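Local coordinates for protein 5,10-methylenetetrahydrofolate dehydrogenase (Bombyx mori, PDB 5ZF1) that probably oxidises 5,10-methylenetetrahydrofolate to the 5,10-methenyl form with NADP+ as cofactor, a step in the one-carbon metabolism of folate, at residues V162-S167 with T218-P223; D229-G234 with E261-I266; I237-I242 with G256-E261. All coordinates share one frame; numbering follows the deposited sequence. Where two conformers were deposited one is given.

Contact 1 (V162-S167 with T218-P223); sequences VVIGRS and TATGLP. With SO4 (sulfate ion), chain E.
Ile-164, last residue of strand 160-164, pairs in parallel register with Thr-218, and their side chains run alongside each other on one face of the sheet, CD1 of Ile-164 4.0 Å from CG2 of Thr-218. The other branch of Ile-164, CG2, lies anti to the backbone N and is turned to the methyl CG2 of Thr-220, 3.9 Å away. The carbonyl of Ile-164 carries the pairing one step further: Ala-219 N reaches its O at 2.8 Å, slightly bent at 159°. Gly-165 comes next, where the chains approach to 4.1 Å between its CA and that of Thr-220; a CB here would run into Thr-220 N. The side chain of Arg-166 leaves the contact and its NH1 forms a salt bridge with Asp-191 of the second subunit, while its backbone N points at sulfate O1, 2.9 Å off and nearly linear. From the facing loop, Thr-220 OG1 gives its proton to sulfate O2 at 3.0 Å and accepts from Leu-222 N, an ST turn. A sulfate, probably from the crystallisation liquor, held between loops at the C-terminal ends of parallel strands is consistent with the dinucleotide-binding cleft of a Rossmann fold, here the NAD(P)-binding domain.

Contact 2 (D229-G234 with E261-I266); sequences DMVKPG and EEVSKI
Val-231 and Ile-266 meet through their branches, and the valine is the one to follow outward. Its CB already lies 4.2 Å from CG2 of Ile-266. Beyond it the side chain forks: CG1, placed anti to the backbone N (chi1 177°), takes the isoleucine and sits 4.0 Å from the same CG2, whereas CG2 goes to Val-263, approaching its CG1 to 4.0 Å with the two side chains crossing at about a right angle. That valine belongs to the short helix 260-263, so the contact pins the loop leading into strand 236-239 of the Rossmann sheet against the helix-and-turn segment that follows the same strand. Both valines also touch Ile-237 on the strand. Ile-266 CG2 is shared further, lying over the backbone of the loop, 3.7 Å from Val-231 O and close to Pro-233 CA. At the outer end the backbones join directly: Gly-234 N donates to Ile-266 O at 3.1 Å, almost linearly, and Pro-233 CA makes a C-H...O contact to that oxygen. Lys-232 turns away from all this, its NZ in a salt bridge with Asp-214.

Contact 3 (I237-I242 with G256-E261); sequences IIDVGI and GDVDYE
Two carboxylates, those of Asp-239 and Asp-257, lie near one another, offset, with OD1 of Asp-239 only 3.8 Å from OD2 of Asp-257 and their planes 14° apart, an approach of like charges that may raise the proton affinity of one of them. Two backbone N-H groups probably ease it on the Asp-239 side. The N of Asp-257 itself donates to Asp-239 OD2 at 2.7 Å, almost straight at 175°, on the syn side but somewhat out of the carboxylate plane. The other oxygen, OD1, takes Gly-241 N at 3.2 Å from above that plane, closing an Asx turn where strand 236-239 gives out. With CG anti to the backbone N (chi1 -170°), the group extends from the strand to the 256-261 loop. An alanine here is likely to leave the N-H of Asp-257 without its acceptor and undo the turn at Gly-241, so that the loop loses its polar tie to the strand. Beside this, Ile-237 CG2 packs on Val-258 CG2 at 3.9 Å. Asp-259 then stands at the N-cap of helix 260-263. Val-258, on the Ile-237 side, also touches Ile-270 of strand 269-270, while on the opposite face Ile-238 rests on helix 140-151.

In the fold
All three contacts belong to the NAD(P)-binding domain; contacts 1 and 3 reach its parallel sheet, where strand 236-239 stands between 215-218 and 269-270, while contact 2 packs the loop before strand 236-239 against helix 260-263 and the turn after it. Contact 1 comes first in the chain; contact 2 then spans contact 3, and the two share Glu-261. Contacts 1 and 3 touch, centres about 11 Å apart: Thr-218 probably exchanges backbone hydrogen bonds with Ile-238 and Val-240. Contacts 2 and 3, about 12 Å between centres, meet through Val-231, Val-263, Ile-237 and Val-258. Contacts 1 and 2, about 19 Å between centres, do not touch. Contact 3 thus connects the sulfate-holding loops after strands 160-164 and 215-218 with contact 2.

Contact 1 (V162-S167 with T218-P223)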
# COMPACT_ATOMS: atom_id res chain seq x y z
N VAL B 162 5.47 -15.33 4.12
CA VAL B 162 4.02 -15.31 4.32
C VAL B 162 3.73 -14.38 5.48
O VAL B 162 4.30 -14.53 6.56
CB VAL B 162 3.47 -16.73 4.60
CG1 VAL B 162 1.97 -16.66 5.01
CG2 VAL B 162 3.68 -17.62 3.39
N VAL B 163 2.82 -13.43 5.28
CA VAL B 163 2.35 -12.56 6.35
C VAL B 163 0.92 -12.96 6.61
O VAL B 163 0.09 -12.89 5.70
CB VAL B 163 2.43 -11.07 5.97
CG1 VAL B 163 1.91 -10.22 7.13
CG2 VAL B 163 3.88 -10.67 5.60
N ILE B 164 0.62 -13.39 7.84
CA ILE B 164 -0.74 -13.79 8.22
C ILE B 164 -1.35 -12.59 8.93
O ILE B 164 -0.98 -12.27 10.06
CB ILE B 164 -0.75 -15.04 9.12
CG1 ILE B 164 -0.02 -16.19 8.44
CG2 ILE B 164 -2.22 -15.45 9.43
CD1 ILE B 164 0.17 -17.41 9.29
N GLY B 165 -2.26 -11.89 8.26
CA GLY B 165 -2.83 -10.67 8.80
C GLY B 165 -2.65 -9.55 7.80
O GLY B 165 -1.57 -9.36 7.23
N ARG B 166 -3.74 -8.81 7.54
CA ARG B 166 -3.76 -7.72 6.57
C ARG B 166 -4.16 -6.39 7.20
O ARG B 166 -4.55 -5.46 6.47
CB ARG B 166 -4.70 -8.05 5.41
CG ARG B 166 -6.15 -8.26 5.85
CD ARG B 166 -7.06 -8.61 4.68
NE ARG B 166 -8.39 -8.94 5.22
CZ ARG B 166 -9.42 -9.35 4.49
NH1 ARG B 166 -9.32 -9.48 3.18
NH2 ARG B 166 -10.56 -9.63 5.11
N SER B 167 -4.08 -6.26 8.52
CA SER B 167 -4.53 -5.03 9.18
C SER B 167 -3.78 -3.81 8.63
O SER B 167 -2.59 -3.87 8.30
CB SER B 167 -4.34 -5.13 10.69
OG SER B 167 -2.96 -5.10 11.06
N THR B 218 3.22 -13.74 11.84
CA THR B 218 1.82 -13.78 12.28
C THR B 218 1.48 -12.43 12.91
O THR B 218 1.95 -12.13 14.01
CB THR B 218 1.53 -14.91 13.27
OG1 THR B 218 2.23 -14.69 14.51
CG2 THR B 218 1.92 -16.27 12.70
N ALA B 219 0.66 -11.62 12.22
CA ALA B 219 0.33 -10.28 12.64
C ALA B 219 -1.15 -10.12 12.92
O ALA B 219 -1.59 -9.03 13.32
CB ALA B 219 0.75 -9.26 11.58
N THR B 220 -1.93 -11.16 12.72
CA THR B 220 -3.37 -11.05 12.84
C THR B 220 -3.81 -11.04 14.30
O THR B 220 -3.17 -11.63 15.18
CB THR B 220 -4.05 -12.18 12.09
OG1 THR B 220 -5.46 -12.11 12.32
CG2 THR B 220 -3.51 -13.53 12.55
N GLY B 221 -4.91 -10.34 14.56
CA GLY B 221 -5.53 -10.30 15.87
C GLY B 221 -6.47 -11.45 16.14
O GLY B 221 -6.91 -11.63 17.28
N LEU B 222 -6.80 -12.21 15.12
CA LEU B 222 -7.66 -13.38 15.22
C LEU B 222 -6.83 -14.62 15.52
O LEU B 222 -5.68 -14.72 15.08
CB LEU B 222 -8.43 -13.57 13.92
CG LEU B 222 -9.41 -12.43 13.61
CD1 LEU B 222 -9.87 -12.48 12.16
CD2 LEU B 222 -10.60 -12.48 14.55
N PRO B 223 -7.37 -15.57 16.27
CA PRO B 223 -6.56 -16.73 16.67
C PRO B 223 -6.12 -17.57 15.49
O PRO B 223 -6.94 -18.13 14.76
CB PRO B 223 -7.49 -17.52 17.60
CG PRO B 223 -8.60 -16.57 17.96
CD PRO B 223 -8.74 -15.66 16.79
S SO4 E . -6.88 -10.55 9.33
O1 SO4 E . -6.15 -9.29 9.13
O2 SO4 E . -6.07 -11.74 9.44
O3 SO4 E . -7.62 -10.39 10.57
O4 SO4 E . -7.84 -10.75 8.24

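Contact 2 (D229-G234 with E261-I266)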
# COMPACT_ATOMS: atom_id res chain seq x y z
N ASP B 229 3.86 -28.98 11.67
CA ASP B 229 3.69 -29.50 10.32
C ASP B 229 3.45 -28.40 9.29
O ASP B 229 3.36 -28.71 8.10
CB ASP B 229 2.54 -30.51 10.29
CG ASP B 229 1.22 -29.91 10.73
OD1 ASP B 229 1.22 -28.77 11.25
OD2 ASP B 229 0.18 -30.59 10.57
N MET B 230 3.35 -27.15 9.72
CA MET B 230 3.20 -26.03 8.80
C MET B 230 4.52 -25.36 8.49
O MET B 230 4.55 -24.42 7.69
CB MET B 230 2.23 -24.99 9.38
CG MET B 230 0.79 -25.50 9.49
SD MET B 230 -0.28 -24.50 10.54
CE MET B 230 -0.15 -22.89 9.74
N VAL B 231 5.62 -25.80 9.10
CA VAL B 231 6.86 -25.04 9.09
C VAL B 231 7.88 -25.76 8.23
O VAL B 231 8.10 -26.97 8.37
CB VAL B 231 7.38 -24.81 10.52
CG1 VAL B 231 8.73 -24.07 10.51
CG2 VAL B 231 6.34 -24.02 11.30
N LYS B 232 8.47 -25.02 7.31
CA LYS B 232 9.59 -25.52 6.54
C LYS B 232 10.80 -25.63 7.46
O LYS B 232 11.10 -24.69 8.19
CB LYS B 232 9.87 -24.57 5.38
CG LYS B 232 10.90 -25.02 4.38
CD LYS B 232 11.11 -23.93 3.32
CE LYS B 232 12.31 -24.19 2.45
NZ LYS B 232 12.26 -23.32 1.24
N PRO B 233 11.53 -26.75 7.45
CA PRO B 233 12.73 -26.83 8.29
C PRO B 233 13.67 -25.66 8.02
O PRO B 233 13.96 -25.33 6.86
CB PRO B 233 13.35 -28.18 7.90
CG PRO B 233 12.20 -28.97 7.38
CD PRO B 233 11.32 -27.98 6.67
N GLY B 234 14.12 -25.01 9.09
CA GLY B 234 15.00 -23.86 8.99
C GLY B 234 14.31 -22.54 8.74
O GLY B 234 15.01 -21.53 8.60
N GLU B 261 6.81 -25.05 21.56
CA GLU B 261 7.64 -26.20 21.90
C GLU B 261 7.93 -27.06 20.68
O GLU B 261 9.07 -27.47 20.46
CB GLU B 261 6.99 -27.03 23.01
CG GLU B 261 7.83 -28.24 23.41
CD GLU B 261 7.19 -29.10 24.48
OE1 GLU B 261 6.35 -28.58 25.25
OE2 GLU B 261 7.52 -30.30 24.55
N GLU B 262 6.91 -27.33 19.87
CA GLU B 262 7.12 -28.19 18.71
C GLU B 262 7.75 -27.42 17.55
O GLU B 262 8.65 -27.93 16.88
CB GLU B 262 5.81 -28.83 18.27
CG GLU B 262 5.35 -29.98 19.17
CD GLU B 262 6.49 -30.90 19.59
OE1 GLU B 262 7.21 -31.41 18.70
OE2 GLU B 262 6.65 -31.12 20.81
N VAL B 263 7.31 -26.18 17.32
CA VAL B 263 7.83 -25.42 16.18
C VAL B 263 9.29 -25.07 16.39
O VAL B 263 10.06 -25.03 15.43
CB VAL B 263 6.96 -24.18 15.93
CG1 VAL B 263 7.66 -23.19 14.99
CG2 VAL B 263 5.64 -24.61 15.34
N SER B 264 9.70 -24.85 17.65
CA SER B 264 11.11 -24.60 17.95
C SER B 264 12.01 -25.75 17.52
O SER B 264 13.19 -25.53 17.25
CB SER B 264 11.30 -24.33 19.44
OG SER B 264 10.56 -23.20 19.87
N LYS B 265 11.47 -26.97 17.47
CA LYS B 265 12.23 -28.13 16.99
C LYS B 265 12.40 -28.15 15.48
O LYS B 265 13.20 -28.94 14.97
CB LYS B 265 11.55 -29.43 17.42
CG LYS B 265 11.41 -29.64 18.91
CD LYS B 265 10.64 -30.93 19.18
CE LYS B 265 10.30 -31.10 20.65
NZ LYS B 265 9.20 -32.09 20.84
N ILE B 266 11.66 -27.32 14.74
CA ILE B 266 11.68 -27.33 13.29
C ILE B 266 12.28 -26.05 12.72
O ILE B 266 13.07 -26.09 11.78
CB ILE B 266 10.26 -27.56 12.72
CG1 ILE B 266 9.60 -28.77 13.38
CG2 ILE B 266 10.32 -27.72 11.20
CD1 ILE B 266 10.28 -30.08 13.04

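Contact 3 (I237-I242 with G256-E261)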
# COMPACT_ATOMS: atom_id res chain seq x y z
N ILE B 237 10.25 -17.76 12.06
CA ILE B 237 8.89 -17.54 12.55
C ILE B 237 8.91 -16.35 13.49
O ILE B 237 9.58 -16.38 14.53
CB ILE B 237 8.35 -18.79 13.27
CG1 ILE B 237 8.57 -20.05 12.43
CG2 ILE B 237 6.87 -18.57 13.70
CD1 ILE B 237 7.71 -20.15 11.21
N ILE B 238 8.16 -15.30 13.15
CA ILE B 238 8.02 -14.13 14.01
C ILE B 238 6.55 -13.97 14.37
O ILE B 238 5.71 -13.78 13.49
CB ILE B 238 8.55 -12.86 13.34
CG1 ILE B 238 10.07 -12.99 13.14
CG2 ILE B 238 8.19 -11.62 14.18
CD1 ILE B 238 10.67 -11.94 12.23
N ASP B 239 6.26 -14.06 15.67
CA ASP B 239 4.94 -13.81 16.22
C ASP B 239 4.86 -12.36 16.69
O ASP B 239 5.54 -11.97 17.65
CB ASP B 239 4.66 -14.80 17.36
CG ASP B 239 3.22 -14.77 17.82
OD1 ASP B 239 2.46 -13.89 17.37
OD2 ASP B 239 2.84 -15.65 18.64
N VAL B 240 4.03 -11.55 16.02
CA VAL B 240 3.97 -10.13 16.34
C VAL B 240 3.32 -9.90 17.71
O VAL B 240 3.60 -8.90 18.38
CB VAL B 240 3.24 -9.36 15.21
CG1 VAL B 240 3.16 -7.89 15.52
CG2 VAL B 240 3.97 -9.58 13.89
N GLY B 241 2.49 -10.84 18.16
CA GLY B 241 1.88 -10.73 19.47
C GLY B 241 0.59 -9.95 19.50
O GLY B 241 0.22 -9.43 20.57
N ILE B 242 -0.09 -9.81 18.37
CA ILE B 242 -1.41 -9.19 18.31
C ILE B 242 -2.44 -10.24 18.68
O ILE B 242 -2.23 -11.44 18.46
CB ILE B 242 -1.69 -8.59 16.91
CG1 ILE B 242 -0.53 -7.70 16.44
CG2 ILE B 242 -2.98 -7.79 16.90
CD1 ILE B 242 -0.05 -6.68 17.47
N GLY B 256 -0.27 -16.16 22.30
CA GLY B 256 0.74 -16.49 21.32
C GLY B 256 0.15 -17.34 20.21
O GLY B 256 -0.76 -18.14 20.44
N ASP B 257 0.68 -17.15 19.00
CA ASP B 257 0.12 -17.75 17.79
C ASP B 257 0.90 -18.96 17.31
O ASP B 257 0.65 -19.44 16.20
CB ASP B 257 0.07 -16.72 16.67
CG ASP B 257 -1.11 -15.79 16.78
OD1 ASP B 257 -2.10 -16.17 17.44
OD2 ASP B 257 -1.06 -14.69 16.19
N VAL B 258 1.84 -19.46 18.11
CA VAL B 258 2.78 -20.49 17.67
C VAL B 258 2.83 -21.60 18.70
O VAL B 258 2.88 -21.34 19.91
CB VAL B 258 4.19 -19.89 17.43
CG1 VAL B 258 5.15 -20.96 16.90
CG2 VAL B 258 4.11 -18.73 16.46
N ASP B 259 2.82 -22.84 18.22
CA ASP B 259 3.08 -24.00 19.07
C ASP B 259 4.58 -24.01 19.32
O ASP B 259 5.35 -24.71 18.66
CB ASP B 259 2.58 -25.28 18.41
CG ASP B 259 2.77 -26.51 19.28
OD1 ASP B 259 3.46 -26.43 20.32
OD2 ASP B 259 2.21 -27.57 18.92
N TYR B 260 5.00 -23.21 20.31
CA TYR B 260 6.41 -22.89 20.47
C TYR B 260 7.25 -24.15 20.67
O TYR B 260 8.28 -24.33 20.02
CB TYR B 260 6.61 -21.92 21.63
CG TYR B 260 8.05 -21.48 21.80
CD1 TYR B 260 8.88 -22.12 22.71
CD2 TYR B 260 8.57 -20.44 21.05
CE1 TYR B 260 10.20 -21.73 22.86
CE2 TYR B 260 9.89 -20.05 21.19
CZ TYR B 260 10.70 -20.70 22.10
OH TYR B 260 12.01 -20.31 22.26
N GLU B 261 6.81 -25.05 21.56
CA GLU B 261 7.64 -26.20 21.90
C GLU B 261 7.93 -27.06 20.68
O GLU B 261 9.07 -27.47 20.46
CB GLU B 261 6.99 -27.03 23.01
CG GLU B 261 7.83 -28.24 23.41
CD GLU B 261 7.19 -29.10 24.48
OE1 GLU B 261 6.35 -28.58 25.25
OE2 GLU B 261 7.52 -30.30 24.55